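Local coordinates for centrosome-associated zinc finger protein CP190 (Drosophila melanogaster, PDB 6ER1) that organises chromatin domains and insulator boundaries after recruitment by insulator DNA-binding proteins, and forms homodimers through the N-terminal BTB domain described here, at residues T58-F61 with N62-Q66; K107-R110 with T111-M115; N116-V119 with L120-L124. All coordinates share one frame; numbering follows the deposited sequence.

Interaction 1: T58-F61 with N62-Q66; sequences TDYF and NVLEQ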
ATOM      1  N   THR A  58      10.623  -5.963  -4.542  1.00 15.81           N
ATOM      2  CA  THR A  58      11.710  -5.866  -5.531  1.00 15.34           C
ATOM      3  C   THR A  58      12.060  -4.420  -5.839  1.00 14.97           C
ATOM      4  O   THR A  58      11.217  -3.546  -5.685  1.00 17.69           O
ATOM      5  CB  THR A  58      11.309  -6.591  -6.844  1.00 16.41           C
ATOM      6  OG1 THR A  58      12.424  -6.690  -7.745  1.00 17.90           O
ATOM      7  CG2 THR A  58      10.116  -5.909  -7.523  1.00 17.01           C
ATOM      8  N   ASP A  59      13.259  -4.188  -6.350  1.00 15.20           N
ATOM      9  CA  ASP A  59      13.585  -2.893  -6.980  1.00 17.72           C
ATOM     10  C   ASP A  59      13.605  -2.959  -8.526  1.00 17.70           C
ATOM     11  O   ASP A  59      13.895  -1.974  -9.195  1.00 19.30           O
ATOM     12  CB  ASP A  59      14.912  -2.345  -6.476  1.00 19.25           C
ATOM     13  CG  ASP A  59      14.817  -1.857  -5.054  1.00 20.99           C
ATOM     14  OD1 ASP A  59      13.919  -1.025  -4.827  1.00 28.29           O
ATOM     15  OD2 ASP A  59      15.594  -2.358  -4.215  1.00 26.73           O
ATOM     16  N   TYR A  60      13.207  -4.089  -9.080  1.00 16.18           N
ATOM     17  CA  TYR A  60      13.296  -4.264 -10.542  1.00 14.71           C
ATOM     18  C   TYR A  60      12.388  -3.301 -11.294  1.00 15.06           C
ATOM     19  O   TYR A  60      12.760  -2.766 -12.331  1.00 15.33           O
ATOM     20  CB  TYR A  60      12.984  -5.673 -10.882  1.00 15.24           C
ATOM     21  CG  TYR A  60      13.195  -6.033 -12.335  1.00 14.79           C
ATOM     22  CD1 TYR A  60      14.464  -6.260 -12.870  1.00 15.27           C
ATOM     23  CD2 TYR A  60      12.091  -6.216 -13.163  1.00 16.04           C
ATOM     24  CE1 TYR A  60      14.627  -6.657 -14.208  1.00 16.97           C
ATOM     25  CE2 TYR A  60      12.225  -6.658 -14.469  1.00 16.93           C
ATOM     26  CZ  TYR A  60      13.471  -6.869 -14.996  1.00 17.11           C
ATOM     27  OH  TYR A  60      13.557  -7.260 -16.322  1.00 21.84           O
ATOM     28  N   PHE A  61      11.156  -3.098 -10.806  1.00 16.38           N
ATOM     29  CA  PHE A  61      10.284  -2.142 -11.471  1.00 16.17           C
ATOM     30  C   PHE A  61      10.847  -0.711 -11.373  1.00 16.08           C
ATOM     31  O   PHE A  61      10.692   0.054 -12.310  1.00 19.70           O
ATOM     32  CB  PHE A  61       8.852  -2.232 -10.974  1.00 18.78           C
ATOM     33  CG  PHE A  61       8.133  -3.478 -11.415  1.00 17.49           C
ATOM     34  CD1 PHE A  61       7.453  -3.473 -12.595  1.00 19.05           C
ATOM     35  CD2 PHE A  61       8.123  -4.638 -10.653  1.00 18.89           C
ATOM     36  CE1 PHE A  61       6.782  -4.585 -13.003  1.00 19.92           C
ATOM     37  CE2 PHE A  61       7.462  -5.777 -11.083  1.00 18.70           C
ATOM     38  CZ  PHE A  61       6.782  -5.710 -12.241  1.00 20.92           C
ATOM     39  N   ASN A  62      11.571  -0.389 -10.274  1.00 16.89           N
ATOM     40  CA  ASN A  62      12.272   0.881 -10.168  1.00 16.91           C
ATOM     41  C   ASN A  62      13.303   1.034 -11.301  1.00 16.74           C
ATOM     42  O   ASN A  62      13.383   2.065 -11.955  1.00 19.91           O
ATOM     43  CB  ASN A  62      12.925   1.110  -8.790  1.00 20.30           C
ATOM     44  CG  ASN A  62      11.905   1.255  -7.672  1.00 20.92           C
ATOM     45  OD1 ASN A  62      10.866   1.870  -7.847  1.00 24.89           O
ATOM     46  ND2 ASN A  62      12.240   0.732  -6.497  1.00 27.70           N
ATOM     47  N   VAL A  63      14.052  -0.025 -11.540  1.00 15.42           N
ATOM     48  CA  VAL A  63      15.049   0.038 -12.615  1.00 14.75           C
ATOM     49  C   VAL A  63      14.411   0.119 -13.986  1.00 14.74           C
ATOM     50  O   VAL A  63      14.907   0.850 -14.835  1.00 17.03           O
ATOM     51  CB  VAL A  63      16.155  -1.054 -12.469  1.00 16.97           C
ATOM     52  CG1 VAL A  63      16.629  -1.652 -13.780  0.50 21.78           C
ATOM     53  CG2 VAL A  63      17.350  -0.431 -11.762  0.50 21.90           C
ATOM     54  N   LEU A  64      13.292  -0.596 -14.174  1.00 15.38           N
ATOM     55  CA  LEU A  64      12.544  -0.474 -15.456  1.00 15.18           C
ATOM     56  C   LEU A  64      12.073   0.975 -15.687  1.00 16.94           C
ATOM     57  O   LEU A  64      12.198   1.496 -16.771  1.00 18.76           O
ATOM     58  CB  LEU A  64      11.356  -1.441 -15.470  1.00 16.93           C
ATOM     59  CG  LEU A  64      11.631  -2.927 -15.447  1.00 17.04           C
ATOM     60  CD1 LEU A  64      10.338  -3.701 -15.664  1.00 18.01           C
ATOM     61  CD2 LEU A  64      12.717  -3.332 -16.428  1.00 17.05           C
ATOM     62  N   GLU A  65      11.592   1.639 -14.631  1.00 17.80           N
ATOM     63  CA  GLU A  65      11.163   3.006 -14.783  1.00 21.27           C
ATOM     64  C   GLU A  65      12.312   3.961 -15.107  1.00 21.22           C
ATOM     65  O   GLU A  65      12.082   4.976 -15.746  1.00 26.06           O
ATOM     66  CB  GLU A  65      10.460   3.467 -13.518  1.00 25.49           C
ATOM     67  CG  GLU A  65       9.064   2.922 -13.398  1.00 29.58           C
ATOM     68  CD  GLU A  65       8.263   3.701 -12.393  1.00 30.40           C
ATOM     69  OE1 GLU A  65       7.524   4.618 -12.825  1.00 38.51           O
ATOM     70  OE2 GLU A  65       8.393   3.393 -11.194  1.00 40.98           O
ATOM     71  N   GLN A  66      13.523   3.639 -14.644  1.00 19.68           N
ATOM     72  CA  GLN A  66      14.724   4.400 -14.983  1.00 21.48           C
ATOM     73  C   GLN A  66      15.265   4.134 -16.402  1.00 22.76           C
ATOM     74  O   GLN A  66      15.987   4.952 -16.925  1.00 28.44           O
ATOM     75  CB  GLN A  66      15.854   4.114 -13.965  1.00 25.20           C
ATOM     76  CG  GLN A  66      15.589   4.518 -12.530  1.00 25.05           C
ATOM     77  CD  GLN A  66      15.460   6.006 -12.395  1.00 29.34           C
ATOM     78  OE1 GLN A  66      16.384   6.735 -12.729  1.00 38.28           O
ATOM     79  NE2 GLN A  66      14.297   6.469 -11.966  1.00 33.99           N
TER
HETATM   80  O   HOH W   1      10.463  -2.212  -8.007  1.00 18.89           O

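Interaction 2: K107-R110 with T111-M115; sequences KLLR and TAKEM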
ATOM      1  N   LYS A 107      10.868 -20.706 -15.824  1.00 12.78           N
ATOM      2  CA  LYS A 107      10.844 -19.402 -16.361  1.00 12.85           C
ATOM      3  C   LYS A 107      10.576 -18.431 -15.170  1.00 11.55           C
ATOM      4  O   LYS A 107      11.196 -17.328 -15.170  1.00 13.13           O
ATOM      5  CB  LYS A 107       9.729 -19.248 -17.411  1.00 15.20           C
ATOM      6  CG  LYS A 107       9.934 -18.038 -18.301  0.50 14.37           C
ATOM      7  CD  LYS A 107       9.016 -17.929 -19.504  0.50 18.36           C
ATOM      8  CE  LYS A 107       9.329 -16.641 -20.250  0.50 22.37           C
ATOM      9  NZ  LYS A 107       8.558 -16.497 -21.518  0.50 20.69           N
ATOM     10  N   LEU A 108       9.659 -18.758 -14.317  1.00 12.10           N
ATOM     11  CA  LEU A 108       9.359 -17.885 -13.158  1.00 11.85           C
ATOM     12  C   LEU A 108      10.584 -17.831 -12.298  1.00 13.49           C
ATOM     13  O   LEU A 108      10.886 -16.673 -11.780  1.00 13.39           O
ATOM     14  CB  LEU A 108       8.158 -18.389 -12.411  1.00 13.05           C
ATOM     15  CG  LEU A 108       6.831 -18.137 -13.133  1.00 14.38           C
ATOM     16  CD1 LEU A 108       5.747 -19.017 -12.506  1.00 16.33           C
ATOM     17  CD2 LEU A 108       6.416 -16.661 -13.025  1.00 16.77           C
ATOM     18  N   LEU A 109      11.306 -18.889 -12.052  1.00 12.22           N
ATOM     19  CA  LEU A 109      12.530 -18.877 -11.232  1.00 11.78           C
ATOM     20  C   LEU A 109      13.543 -18.048 -11.902  1.00 12.23           C
ATOM     21  O   LEU A 109      14.183 -17.166 -11.202  1.00 14.07           O
ATOM     22  CB  LEU A 109      12.981 -20.272 -10.941  1.00 14.06           C
ATOM     23  CG  LEU A 109      14.151 -20.484 -10.071  1.00 17.47           C
ATOM     24  CD1 LEU A 109      14.057 -19.693  -8.774  1.00 19.67           C
ATOM     25  CD2 LEU A 109      14.408 -21.931  -9.788  1.00 21.53           C
ATOM     26  N   ARG A 110      13.829 -18.137 -13.176  1.00 12.49           N
ATOM     27  CA  ARG A 110      14.791 -17.301 -13.846  1.00 12.01           C
ATOM     28  C   ARG A 110      14.356 -15.839 -13.779  1.00 11.14           C
ATOM     29  O   ARG A 110      15.268 -14.952 -13.605  1.00 13.60           O
ATOM     30  CB  ARG A 110      15.080 -17.754 -15.294  1.00 13.14           C
ATOM     31  CG  ARG A 110      15.817 -19.087 -15.333  1.00 13.72           C
ATOM     32  CD  ARG A 110      16.120 -19.548 -16.766  1.00 14.63           C
ATOM     33  NE  ARG A 110      14.950 -19.862 -17.579  1.00 14.97           N
ATOM     34  CZ  ARG A 110      14.370 -21.055 -17.569  1.00 13.28           C
ATOM     35  NH1 ARG A 110      14.810 -22.042 -16.831  1.00 14.07           N
ATOM     36  NH2 ARG A 110      13.332 -21.235 -18.399  1.00 15.45           N
ATOM     37  N   THR A 111      13.105 -15.513 -13.886  1.00 11.26           N
ATOM     38  CA  THR A 111      12.621 -14.167 -13.823  1.00 11.83           C
ATOM     39  C   THR A 111      12.859 -13.655 -12.346  1.00 11.76           C
ATOM     40  O   THR A 111      13.353 -12.479 -12.222  1.00 12.90           O
ATOM     41  CB  THR A 111      11.169 -14.020 -14.187  1.00 13.76           C
ATOM     42  OG1 THR A 111      11.023 -14.456 -15.573  1.00 16.12           O
ATOM     43  CG2 THR A 111      10.633 -12.666 -14.105  1.00 13.59           C
ATOM     44  N   ALA A 112      12.533 -14.428 -11.365  1.00 12.17           N
ATOM     45  CA  ALA A 112      12.740 -13.952  -9.940  1.00 13.07           C
ATOM     46  C   ALA A 112      14.184 -13.771  -9.802  1.00 13.60           C
ATOM     47  O   ALA A 112      14.561 -12.778  -9.021  1.00 14.16           O
ATOM     48  CB  ALA A 112      12.218 -14.994  -9.014  1.00 14.48           C
ATOM     49  N   LYS A 113      15.091 -14.520 -10.325  1.00 13.27           N
ATOM     50  CA  LYS A 113      16.538 -14.298 -10.218  1.00 12.07           C
ATOM     51  C   LYS A 113      16.948 -13.065 -10.937  1.00 12.85           C
ATOM     52  O   LYS A 113      17.776 -12.213 -10.365  1.00 14.51           O
ATOM     53  CB  LYS A 113      17.370 -15.518 -10.698  1.00 14.78           C
ATOM     54  CG  LYS A 113      17.286 -16.740  -9.819  1.00 16.51           C
ATOM     55  CD  LYS A 113      18.081 -17.881 -10.446  1.00 23.40           C
ATOM     56  CE  LYS A 113      18.369 -19.077  -9.535  0.50 28.24           C
ATOM     57  NZ  LYS A 113      19.740 -19.312  -9.042  0.50 34.01           N
ATOM     58  N   GLU A 114      16.442 -12.705 -12.076  1.00 13.60           N
ATOM     59  CA  GLU A 114      16.765 -11.490 -12.781  1.00 12.86           C
ATOM     60  C   GLU A 114      16.308 -10.267 -11.970  1.00 10.82           C
ATOM     61  O   GLU A 114      17.016  -9.224 -12.044  1.00 13.75           O
ATOM     62  CB  GLU A 114      16.048 -11.526 -14.181  1.00 15.07           C
ATOM     63  CG  GLU A 114      16.118 -10.231 -14.981  1.00 18.08           C
ATOM     64  CD  GLU A 114      15.710 -10.274 -16.433  1.00 24.07           C
ATOM     65  OE1 GLU A 114      15.772 -11.378 -16.992  1.00 29.29           O
ATOM     66  OE2 GLU A 114      15.406  -9.177 -17.032  1.00 23.97           O
ATOM     67  N   MET A 115      15.222 -10.369 -11.269  1.00 12.50           N
ATOM     68  CA  MET A 115      14.631  -9.275 -10.496  1.00 12.55           C
ATOM     69  C   MET A 115      15.312  -9.177  -9.127  1.00 13.95           C
ATOM     70  O   MET A 115      15.105  -8.158  -8.448  1.00 18.59           O
ATOM     71  CB  MET A 115      13.163  -9.510 -10.208  1.00 13.11           C
ATOM     72  CG  MET A 115      12.284  -9.570 -11.446  1.00 14.35           C
ATOM     73  SD  MET A 115      10.585 -10.066 -11.040  1.00 17.00           S
ATOM     74  CE  MET A 115      10.037  -8.563 -10.321  1.00 16.40           C
TER

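Interaction 3: N116-V119 with L120-L124; sequences NMTV and LLKLL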
ATOM      1  N   ASN A 116      16.036 -10.185  -8.740  1.00 13.10           N
ATOM      2  CA  ASN A 116      16.518 -10.425  -7.361  1.00 12.13           C
ATOM      3  C   ASN A 116      15.379 -10.340  -6.433  1.00 13.16           C
ATOM      4  O   ASN A 116      15.469  -9.711  -5.318  1.00 15.27           O
ATOM      5  CB  ASN A 116      17.692  -9.531  -6.925  1.00 14.98           C
ATOM      6  CG  ASN A 116      18.398 -10.157  -5.772  1.00 15.69           C
ATOM      7  OD1 ASN A 116      18.669 -11.351  -5.734  1.00 17.24           O
ATOM      8  ND2 ASN A 116      18.672  -9.294  -4.718  1.00 17.75           N
ATOM      9  N   MET A 117      14.235 -10.898  -6.688  1.00 12.58           N
ATOM     10  CA  MET A 117      13.078 -10.886  -5.863  1.00 12.39           C
ATOM     11  C   MET A 117      13.181 -11.984  -4.849  1.00 12.60           C
ATOM     12  O   MET A 117      12.603 -13.074  -4.937  1.00 13.60           O
ATOM     13  CB  MET A 117      11.791 -10.994  -6.697  1.00 13.33           C
ATOM     14  CG  MET A 117      10.528 -10.821  -5.922  1.00 15.01           C
ATOM     15  SD  MET A 117       9.131 -10.739  -7.080  1.00 20.67           S
ATOM     16  CE  MET A 117       7.770 -10.865  -5.972  0.50 15.31           C
ATOM     17  N   THR A 118      13.923 -11.689  -3.760  1.00 12.94           N
ATOM     18  CA  THR A 118      14.273 -12.659  -2.784  1.00 13.89           C
ATOM     19  C   THR A 118      13.100 -13.430  -2.195  1.00 13.02           C
ATOM     20  O   THR A 118      13.182 -14.667  -2.001  1.00 14.88           O
ATOM     21  CB  THR A 118      15.059 -11.934  -1.633  1.00 18.62           C
ATOM     22  OG1 THR A 118      16.152 -11.229  -2.243  1.00 20.56           O
ATOM     23  CG2 THR A 118      15.588 -12.912  -0.611  1.00 19.57           C
ATOM     24  N   VAL A 119      12.018 -12.718  -1.877  1.00 12.98           N
ATOM     25  CA  VAL A 119      10.902 -13.387  -1.231  1.00 13.76           C
ATOM     26  C   VAL A 119      10.286 -14.472  -2.168  1.00 13.56           C
ATOM     27  O   VAL A 119       9.845 -15.488  -1.697  1.00 15.34           O
ATOM     28  CB  VAL A 119       9.838 -12.413  -0.709  1.00 15.76           C
ATOM     29  CG1 VAL A 119       9.167 -11.633  -1.798  1.00 17.16           C
ATOM     30  CG2 VAL A 119       8.853 -13.061   0.256  1.00 19.23           C
ATOM     31  N   LEU A 120      10.284 -14.185  -3.449  1.00 12.83           N
ATOM     32  CA  LEU A 120       9.723 -15.170  -4.432  1.00 13.46           C
ATOM     33  C   LEU A 120      10.730 -16.307  -4.678  1.00 12.72           C
ATOM     34  O   LEU A 120      10.330 -17.478  -4.824  1.00 15.05           O
ATOM     35  CB  LEU A 120       9.359 -14.430  -5.715  1.00 14.45           C
ATOM     36  CG  LEU A 120       8.799 -15.339  -6.827  1.00 16.84           C
ATOM     37  CD1 LEU A 120       7.604 -16.105  -6.290  1.00 17.96           C
ATOM     38  CD2 LEU A 120       8.461 -14.406  -7.970  1.00 19.39           C
ATOM     39  N   LEU A 121      12.017 -15.966  -4.750  1.00 13.83           N
ATOM     40  CA  LEU A 121      13.065 -17.019  -4.820  1.00 16.29           C
ATOM     41  C   LEU A 121      12.938 -18.025  -3.692  1.00 15.67           C
ATOM     42  O   LEU A 121      12.984 -19.245  -3.914  1.00 18.34           O
ATOM     43  CB  LEU A 121      14.469 -16.386  -4.782  1.00 18.08           C
ATOM     44  CG  LEU A 121      14.795 -15.600  -6.044  1.00 19.26           C
ATOM     45  CD1 LEU A 121      15.981 -14.651  -5.926  1.00 19.78           C
ATOM     46  CD2 LEU A 121      15.004 -16.538  -7.208  1.00 22.07           C
ATOM     47  N   LYS A 122      12.815 -17.523  -2.471  1.00 15.66           N
ATOM     48  CA  LYS A 122      12.680 -18.391  -1.328  1.00 17.58           C
ATOM     49  C   LYS A 122      11.438 -19.283  -1.451  1.00 15.73           C
ATOM     50  O   LYS A 122      11.477 -20.478  -1.146  1.00 18.99           O
ATOM     51  CB  LYS A 122      12.656 -17.529  -0.046  1.00 19.65           C
ATOM     52  CG  LYS A 122      14.016 -16.958   0.255  1.00 24.94           C
ATOM     53  CD  LYS A 122      14.045 -16.266   1.607  1.00 34.07           C
ATOM     54  CE  LYS A 122      15.388 -15.611   1.881  1.00 41.55           C
ATOM     55  NZ  LYS A 122      15.256 -14.602   2.962  1.00 53.92           N
ATOM     56  N   LEU A 123      10.334 -18.706  -1.900  1.00 14.23           N
ATOM     57  CA  LEU A 123       9.117 -19.497  -2.079  1.00 14.11           C
ATOM     58  C   LEU A 123       9.302 -20.616  -3.144  1.00 14.84           C
ATOM     59  O   LEU A 123       8.926 -21.770  -2.908  1.00 17.13           O
ATOM     60  CB  LEU A 123       7.974 -18.571  -2.435  1.00 14.88           C
ATOM     61  CG  LEU A 123       6.633 -19.271  -2.698  1.00 16.78           C
ATOM     62  CD1 LEU A 123       6.173 -20.087  -1.499  1.00 18.83           C
ATOM     63  CD2 LEU A 123       5.592 -18.272  -3.120  1.00 19.06           C
ATOM     64  N   LEU A 124       9.901 -20.255  -4.270  1.00 14.99           N
ATOM     65  CA  LEU A 124      10.028 -21.219  -5.402  1.00 15.86           C
ATOM     66  C   LEU A 124      11.003 -22.298  -5.051  1.00 17.88           C
ATOM     67  O   LEU A 124      10.906 -23.414  -5.569  1.00 20.85           O
ATOM     68  CB  LEU A 124      10.478 -20.463  -6.618  1.00 15.29           C
ATOM     69  CG  LEU A 124       9.385 -19.647  -7.308  1.00 15.03           C
ATOM     70  CD1 LEU A 124      10.043 -18.761  -8.341  1.00 16.52           C
ATOM     71  CD2 LEU A 124       8.307 -20.500  -7.938  1.00 17.36           C
TER

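Interaction 1: T58-F61 with N62-Q66
Asn62 ND2 donates to Asp59 OD1 at 2.9 Å, using the carboxylate lone pair that faces away from OD2. The acceptor lies 6° out of the amide plane, yet the N-H...O angle of 133° makes the bond distinctly bent. The same ND2 also bonds Tyr34 OH of the second subunit, so this amide works at the dimer interface as well as within its own turn. Backbone bonds carry the first turn of helix 60-67: Val63 N donates to Asp59 O, Leu64 N to Tyr60 O at 2.9 Å, and Glu65 N to Phe61 O. Ahead of them, Thr58 OG1 accepts from Tyr60 N at 3.0 Å, an ST turn leading into the helix, while a water donates to Thr58 O and accepts from Asn62 N.

Packing lies on Tyr60 and Leu64, one turn apart. With CG anti to the backbone N (chi1 -173°), the end of the Tyr60 ring comes back across Leu64, whose CD2 sits over one face in a CH-pi contact, 4.2 Å from the ring centroid. Leu64 CD1 meets the ring at CE2, 3.7 Å away, and approaches Phe61 CD1 at 4.2 Å. Tyr60 OH is bonded to Glu114, and Phe61 reaches Met93. The chemistry thus divides: polar groups fix the start of the helix near the partner subunit, while Leu64 packs over the Tyr60 face and lies more loosely against Phe61.

Interaction 2: K107-R110 with T111-M115
Thr111 reaches back one turn to Lys107 inside helix 105-115, an alpha-helical segment of the BTB/POZ domain whose i to i+4 bonding is regular here. The backbone bonds are of one kind. Thr111 N donates to Lys107 O, Ala112 N to Leu108 O at 2.8 Å, Lys113 N to Leu109 O at 2.9 Å and Glu114 N to Arg110 O at 3.0 Å. Their N-H...O angles all fall between 152° and 160°, consistent with regular helical bonding across this junction.

One side-chain hydrogen bond is added to that ladder. Thr111 OG1 stands beside its own backbone N (chi1 -62°), which directs the hydroxyl back along the helix to donate to Lys107 O. The hydroxyl is thereby satisfied within the helix although the residue is buried, and the side chain also packs on Val85 and Ile89 of helix 83-95.

The charged side chains take their main partners elsewhere. Lys107 NZ, in one of two conformers, forms a salt bridge with Asp84. Glu114, the partner of Tyr60, has its OE2 close to the like-charged Glu80, a proximity that may raise the proton affinity of one of the two. Arg110 bends at chi3, which brings one face of its guanidinium over Lys107 N, 3.6 Å from the plane and offset toward the rim.

Carbon packing is slight by comparison. Lys113 lays its aliphatic CG against the carbonyl of Leu109, 3.4 Å from Leu109 O. Ala112, small and buried, packs its CB against Leu120 and Leu121 of helix 118-124. At Lys107 O the two donors of Thr111 arrive from opposite faces of the carbonyl plane, N and OG1 each at 2.9 Å.

Interaction 3: N116-V119 with L120-L124
Met117 and Leu120 meet in a local contact at the start of helix 118-124, just after the chain has turned out of helix 105-115. Asn116, with positive phi (51°), closes the preceding helix in a Schellman motif, and Met117 takes the N-cap position of the next. Its carbonyl receives two donors: Leu121 N at 3.0 Å in a nearly straight bond (N-H...O 173°), and Leu120 N in a weak, bent one. Lys122 N then bonds Thr118 O at 2.9 Å, and Leu123 N bonds Val119 O at a longer 3.3 Å.

Among the side chains, Met117 CG lies 3.8 Å from Leu120 CB; in the conformer described, one of two, the chain is extended and also brings SD to 3.8 Å from Leu120 CD2. The pair faces inward, Met117 onto Phe92 and Met93, Leu120 onto Leu98. On the outer side, Thr118 and Lys122 run side by side, CG2 touching CE at 3.7 Å. Leu121 rests its CG 3.5 Å from Met117 O and packs on Leu109 and Ala112 of helix 105-115. Replacing Leu121 with an alanine would probably open a gap between the two helices and deprive Leu109 and Ala112 of an apolar partner. Val119 packs on Trp17 of the second subunit. These features describe a helical hairpin in the BTB/POZ fold, where a Schellman-terminated helix gives way directly to one starting at Thr118.

Overall arrangement
All three are partly buried local contacts along helices, two of them at a helix start, but in different surroundings. Interaction 1 is in helix 60-67, where aromatic packing and an amide bonded across the dimer mix; interaction 2 is almost wholly helical bonding, with several charged side chains at its rim; interaction 3 is the most aliphatic. Interactions 2 and 3 occupy consecutive helices, about 9 Å apart between centres, joined by Met117 N to Ala112 O at 3.0 Å and by Leu121 CD2 against Leu109 CD1. Met115 packs on both aromatic rings of interaction 1, and Glu114 also ties interactions 1 and 2 through Tyr60. Interactions 1 and 3 reach the second subunit; interaction 2 does not.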